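PDB 5Z3M: Low molecular weight phosphotyrosine protein phosphatase from Vibrio cholerae serotype O1, which probably hydrolyses the phosphate ester of phosphotyrosine in proteins, releasing inorganic phosphate. Local coordinates for residues L16-M21 and P124-R129; V8-T13 and Y87-T92. All coordinates share one frame; numbering follows the deposited sequence.

Contact 1: L16-M21 and P124-R129; sequences LCRSPM and PDPYRR
The salt bridge from R18 to D125 ties the phosphate-binding loop (P-loop, the CX5R motif running from C12 to R18) to the loop that carries the predicted proton donor. R18, the predicted active-site arginine closing the motif, begins helix 18-32; 124-129 precedes helix 131-155 and makes a type II turn from P126 to R129. In the charged part of the contact, R18 NH2 donates to D125 OD1 over 2.9 Å at an N-H...O angle of 160°. The carboxylate oxygen lies close to the guanidinium plane, but the nitrogen reaches it from above the carboxylate, and the two planes stand 84° apart. The D125 carboxylate swings into reach because CG is anti to the backbone N (chi1 -170°). R18 NE forms a salt bridge with O2 of a bound morpholinopropane sulfonic acid molecule, consistent with a pocket built for an oxyanion.

Apolar contacts fill the rest. The P126 ring packs against the side chains of C17 and R18: its CD sits at the guanidinium edge, 3.4 Å from R18 NE, while its CG lies 3.8 Å from C17 CB and also meets M21 CE. F133 and F134 of helix 131-155 pack on the same proline. Further out, C17 SG is at the edge of the Y127 ring, and L16 runs alongside that tyrosine, its CD1 4.2 Å from Y127 CE1.

Contact 2: V8-T13 and Y87-T92; sequences VLVVCT and YAMDRT
V11 and Y87 join two neighbouring strands in the parallel sheet of this alpha/beta fold, at the point where strand 7-12 runs into the P-loop and its predicted nucleophile, C12. Y87 N donates to L9 O at 2.9 Å and Y87 O accepts from V11 N at 2.8 Å, so one tyrosine backbone grips the residues before and after V10, as parallel pairing requires. The register continues past the strand end with a longer bond, M89 N to V11 O at 3.3 Å.

Side chains of V10 and Y87 share one face of the sheet, V11 and A88 the other. V8 CG1 meets the edge of the Y87 ring, 3.6 Å from CE2. M89, bent at chi2 (-62°) and chi3 (95°), folds back against strand 7-12: its CG rests 3.8 Å from C12 CB, and its terminal CE touches V10 CG1 at 3.4 Å.

Helices hold this first shell from outside. L148 of helix 131-155 packs on Y87, whose OH is hydrogen-bonded to W152 NE1, while L97 of helix 91-98 packs on V11 and L94 on A88. D90 is the N-cap of that helix, its OD1 accepting a hydrogen bond from N93 N.

Contact 1 and contact 2 border what is probably one catalytic pocket, their centres 11 Å apart. The P-loop between C12 and R18 connects them: contact 2 fixes the strand that delivers the predicted nucleophile, and contact 1 brings the predicted proton donor to the arginine. They also touch directly. M89 lies beside the NH1 end of the guanidinium, R18 NH1 being 3.2 Å from M89 CB and 3.5 Å from C12 CB, and S19 CA packs 3.4 Å from V10 CG1. The side chains of C12 and D125 are about 7 Å apart at their nearest atoms. The bound morpholinopropane sulfonic acid, probably from the crystallisation liquor, comes within about 3 Å of both C12 and R18 side chains (nearest atoms), consistent with the phosphate pocket.

Contact 1: L16-M21 and P124-R129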
loop_
_atom_site.group_PDB
_atom_site.type_symbol
_atom_site.label_atom_id
_atom_site.label_comp_id
_atom_site.label_asym_id
_atom_site.label_seq_id
_atom_site.Cartn_x
_atom_site.Cartn_y
_atom_site.Cartn_z
ATOM N N LEU A 16 12.210 -6.139 0.622
ATOM C CA LEU A 16 12.157 -5.153 -0.442
ATOM C C LEU A 16 11.457 -5.717 -1.673
ATOM O O LEU A 16 10.532 -5.105 -2.209
ATOM C CB LEU A 16 13.570 -4.672 -0.781
ATOM C CG LEU A 16 14.315 -4.089 0.422
ATOM C CD1 LEU A 16 15.670 -3.521 0.030
ATOM C CD2 LEU A 16 13.467 -3.028 1.102
ATOM N N CYS A 17 11.881 -6.903 -2.093
ATOM C CA CYS A 17 11.409 -7.490 -3.340
ATOM C C CYS A 17 10.420 -8.634 -3.140
ATOM O O CYS A 17 9.216 -8.454 -3.281
ATOM C CB CYS A 17 12.600 -7.985 -4.166
ATOM S SG CYS A 17 13.829 -6.717 -4.561
ATOM N N ARG A 18 10.935 -9.808 -2.790
ATOM C CA ARG A 18 10.166 -11.042 -2.898
ATOM C C ARG A 18 9.025 -11.208 -1.901
ATOM O O ARG A 18 7.956 -11.681 -2.277
ATOM C CB ARG A 18 11.116 -12.236 -2.786
ATOM C CG ARG A 18 12.394 -12.044 -3.572
ATOM C CD ARG A 18 13.291 -13.249 -3.468
ATOM N NE ARG A 18 14.659 -12.891 -3.110
ATOM C CZ ARG A 18 15.220 -13.197 -1.945
ATOM N NH1 ARG A 18 14.529 -13.873 -1.041
ATOM N NH2 ARG A 18 16.470 -12.842 -1.684
ATOM N N SER A 19 9.238 -10.841 -0.642
ATOM C CA SER A 19 8.173 -10.984 0.353
ATOM C C SER A 19 6.988 -10.039 0.136
ATOM O O SER A 19 5.848 -10.451 0.337
ATOM C CB SER A 19 8.701 -10.804 1.785
ATOM O OG SER A 19 10.081 -10.506 1.819
ATOM N N PRO A 20 7.239 -8.773 -0.250
ATOM C CA PRO A 20 6.053 -7.959 -0.545
ATOM C C PRO A 20 5.313 -8.409 -1.808
ATOM O O PRO A 20 4.080 -8.451 -1.771
ATOM C CB PRO A 20 6.620 -6.543 -0.710
ATOM C CG PRO A 20 8.084 -6.726 -0.907
ATOM C CD PRO A 20 8.462 -7.956 -0.175
ATOM N N MET A 21 6.036 -8.737 -2.881
ATOM C CA MET A 21 5.419 -9.307 -4.084
ATOM C C MET A 21 4.604 -10.527 -3.693
ATOM O O MET A 21 3.479 -10.714 -4.148
ATOM C CB MET A 21 6.457 -9.722 -5.139
ATOM C CG MET A 21 7.353 -8.627 -5.703
ATOM S SD MET A 21 8.363 -9.284 -7.061
ATOM C CE MET A 21 10.017 -8.778 -6.605
ATOM N N PRO A 124 14.887 -17.209 -6.246
ATOM C CA PRO A 124 16.191 -16.543 -6.362
ATOM C C PRO A 124 16.093 -15.067 -5.981
ATOM O O PRO A 124 15.005 -14.617 -5.642
ATOM C CB PRO A 124 16.549 -16.705 -7.845
ATOM C CG PRO A 124 15.664 -17.808 -8.341
ATOM C CD PRO A 124 14.415 -17.717 -7.546
ATOM N N ASP A 125 17.203 -14.334 -6.050
ATOM C CA ASP A 125 17.279 -12.969 -5.532
ATOM C C ASP A 125 17.281 -11.890 -6.628
ATOM O O ASP A 125 18.319 -11.606 -7.226
ATOM C CB ASP A 125 18.533 -12.840 -4.658
ATOM C CG ASP A 125 18.580 -11.540 -3.865
ATOM O OD1 ASP A 125 17.511 -10.957 -3.570
ATOM O OD2 ASP A 125 19.700 -11.112 -3.525
ATOM N N PRO A 126 16.110 -11.277 -6.878
ATOM C CA PRO A 126 15.910 -10.231 -7.891
ATOM C C PRO A 126 16.634 -8.902 -7.643
ATOM O O PRO A 126 16.715 -8.121 -8.590
ATOM C CB PRO A 126 14.386 -10.007 -7.863
ATOM C CG PRO A 126 13.916 -10.589 -6.564
ATOM C CD PRO A 126 14.831 -11.738 -6.314
ATOM N N TYR A 127 17.143 -8.654 -6.436
ATOM C CA TYR A 127 17.655 -7.326 -6.067
ATOM C C TYR A 127 18.610 -6.723 -7.095
ATOM O O TYR A 127 19.634 -7.321 -7.424
ATOM C CB TYR A 127 18.361 -7.371 -4.709
ATOM C CG TYR A 127 18.779 -5.998 -4.209
ATOM C CD1 TYR A 127 17.835 -5.097 -3.735
ATOM C CD2 TYR A 127 20.113 -5.600 -4.219
ATOM C CE1 TYR A 127 18.202 -3.842 -3.286
ATOM C CE2 TYR A 127 20.490 -4.345 -3.768
ATOM C CZ TYR A 127 19.528 -3.470 -3.303
ATOM O OH TYR A 127 19.891 -2.221 -2.853
ATOM N N ARG A 128 18.254 -5.539 -7.596
ATOM C CA ARG A 128 19.050 -4.806 -8.584
ATOM C C ARG A 128 19.275 -5.586 -9.886
ATOM O O ARG A 128 20.328 -5.460 -10.514
ATOM C CB ARG A 128 20.404 -4.399 -7.978
ATOM C CG ARG A 128 20.703 -2.904 -8.032
ATOM C CD ARG A 128 21.429 -2.440 -6.772
ATOM N NE ARG A 128 22.713 -1.804 -7.058
ATOM C CZ ARG A 128 23.396 -1.072 -6.183
ATOM N NH1 ARG A 128 22.914 -0.870 -4.965
ATOM N NH2 ARG A 128 24.557 -0.533 -6.527
ATOM N N ARG A 129 18.284 -6.383 -10.286
ATOM C CA ARG A 129 18.347 -7.112 -11.554
ATOM C C ARG A 129 17.438 -6.498 -12.610
ATOM O O ARG A 129 16.672 -5.579 -12.323
ATOM C CB ARG A 129 17.966 -8.581 -11.367
ATOM C CG ARG A 129 18.999 -9.422 -10.650
ATOM C CD ARG A 129 20.336 -9.357 -11.363
ATOM N NE ARG A 129 21.102 -10.588 -11.202
ATOM C CZ ARG A 129 21.162 -11.552 -12.116
ATOM N NH1 ARG A 129 20.504 -11.425 -13.260
ATOM N NH2 ARG A 129 21.882 -12.641 -11.888
#

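Contact 2: V8-T13 and Y87-T92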
loop_
_atom_site.group_PDB
_atom_site.type_symbol
_atom_site.label_atom_id
_atom_site.label_comp_id
_atom_site.label_asym_id
_atom_site.label_seq_id
_atom_site.Cartn_x
_atom_site.Cartn_y
_atom_site.Cartn_z
ATOM N N VAL A 8 -0.568 -15.301 8.245
ATOM C CA VAL A 8 0.575 -15.796 7.491
ATOM C C VAL A 8 1.631 -14.709 7.325
ATOM O O VAL A 8 1.300 -13.543 7.106
ATOM C CB VAL A 8 0.137 -16.326 6.109
ATOM C CG1 VAL A 8 1.337 -16.743 5.278
ATOM C CG2 VAL A 8 -0.810 -17.500 6.278
ATOM N N LEU A 9 2.898 -15.091 7.461
ATOM C CA LEU A 9 4.001 -14.172 7.219
ATOM C C LEU A 9 4.852 -14.712 6.090
ATOM O O LEU A 9 4.909 -15.920 5.866
ATOM C CB LEU A 9 4.859 -13.979 8.470
ATOM C CG LEU A 9 5.295 -12.555 8.849
ATOM C CD1 LEU A 9 6.285 -12.575 10.001
ATOM C CD2 LEU A 9 5.877 -11.772 7.687
ATOM N N VAL A 10 5.511 -13.804 5.385
ATOM C CA VAL A 10 6.423 -14.161 4.321
ATOM C C VAL A 10 7.718 -13.398 4.591
ATOM O O VAL A 10 7.680 -12.230 4.981
ATOM C CB VAL A 10 5.814 -13.832 2.943
ATOM C CG1 VAL A 10 6.870 -13.723 1.908
ATOM C CG2 VAL A 10 4.814 -14.900 2.557
ATOM N N VAL A 11 8.857 -14.066 4.437
ATOM C CA VAL A 11 10.136 -13.458 4.786
ATOM C C VAL A 11 11.149 -13.549 3.656
ATOM O O VAL A 11 11.273 -14.593 3.021
ATOM C CB VAL A 11 10.756 -14.120 6.037
ATOM C CG1 VAL A 11 11.912 -13.288 6.542
ATOM C CG2 VAL A 11 9.715 -14.303 7.132
ATOM N N CYS A 12 11.859 -12.450 3.405
ATOM C CA CYS A 12 13.070 -12.481 2.586
ATOM C C CYS A 12 14.182 -11.744 3.317
ATOM O O CYS A 12 14.053 -11.451 4.508
ATOM C CB CYS A 12 12.829 -11.872 1.202
ATOM S SG CYS A 12 12.380 -10.125 1.219
ATOM N N THR A 13 15.263 -11.439 2.606
ATOM C CA THR A 13 16.396 -10.759 3.224
ATOM C C THR A 13 15.988 -9.379 3.736
ATOM O O THR A 13 16.065 -9.113 4.937
ATOM C CB THR A 13 17.592 -10.609 2.252
ATOM O OG1 THR A 13 17.941 -11.887 1.705
ATOM C CG2 THR A 13 18.799 -10.032 2.974
ATOM N N TYR A 87 6.604 -18.297 5.788
ATOM C CA TYR A 87 7.208 -18.809 4.570
ATOM C C TYR A 87 8.495 -18.077 4.226
ATOM O O TYR A 87 8.606 -16.859 4.395
ATOM C CB TYR A 87 6.197 -18.746 3.420
ATOM C CG TYR A 87 5.006 -19.640 3.678
ATOM C CD1 TYR A 87 5.058 -20.994 3.383
ATOM C CD2 TYR A 87 3.844 -19.140 4.248
ATOM C CE1 TYR A 87 3.980 -21.823 3.634
ATOM C CE2 TYR A 87 2.759 -19.960 4.501
ATOM C CZ TYR A 87 2.834 -21.300 4.191
ATOM O OH TYR A 87 1.755 -22.115 4.443
ATOM N N ALA A 88 9.475 -18.856 3.779
ATOM C CA ALA A 88 10.785 -18.347 3.403
ATOM C C ALA A 88 10.928 -18.401 1.886
ATOM O O ALA A 88 10.458 -19.351 1.253
ATOM C CB ALA A 88 11.883 -19.151 4.080
ATOM N N MET A 89 11.582 -17.391 1.313
ATOM C CA MET A 89 11.750 -17.293 -0.136
ATOM C C MET A 89 12.890 -18.168 -0.646
ATOM O O MET A 89 12.673 -19.036 -1.494
ATOM C CB MET A 89 11.989 -15.836 -0.553
ATOM C CG MET A 89 10.873 -14.850 -0.224
ATOM S SD MET A 89 9.301 -15.205 -1.044
ATOM C CE MET A 89 8.460 -16.150 0.217
ATOM N N ASP A 90 14.104 -17.922 -0.154
ATOM C CA ASP A 90 15.223 -18.820 -0.445
ATOM C C ASP A 90 15.706 -19.439 0.872
ATOM O O ASP A 90 15.268 -19.015 1.941
ATOM C CB ASP A 90 16.354 -18.097 -1.213
ATOM C CG ASP A 90 17.176 -17.148 -0.348
ATOM O OD1 ASP A 90 16.775 -16.839 0.785
ATOM O OD2 ASP A 90 18.236 -16.687 -0.821
ATOM N N ARG A 91 16.566 -20.450 0.819
ATOM C CA ARG A 91 16.919 -21.160 2.047
ATOM C C ARG A 91 17.904 -20.377 2.913
ATOM O O ARG A 91 18.025 -20.645 4.110
ATOM C CB ARG A 91 17.479 -22.545 1.726
ATOM C CG ARG A 91 18.841 -22.549 1.074
ATOM C CD ARG A 91 19.503 -23.903 1.276
ATOM N NE ARG A 91 20.591 -24.118 0.331
ATOM C CZ ARG A 91 21.795 -23.569 0.443
ATOM N NH1 ARG A 91 22.067 -22.756 1.457
ATOM N NH2 ARG A 91 22.729 -23.823 -0.462
ATOM N N THR A 92 18.601 -19.412 2.316
ATOM C CA THR A 92 19.424 -18.497 3.097
ATOM C C THR A 92 18.512 -17.687 4.027
ATOM O O THR A 92 18.894 -17.366 5.155
ATOM C CB THR A 92 20.265 -17.550 2.197
ATOM O OG1 THR A 92 21.082 -18.321 1.308
ATOM C CG2 THR A 92 21.169 -16.669 3.041
#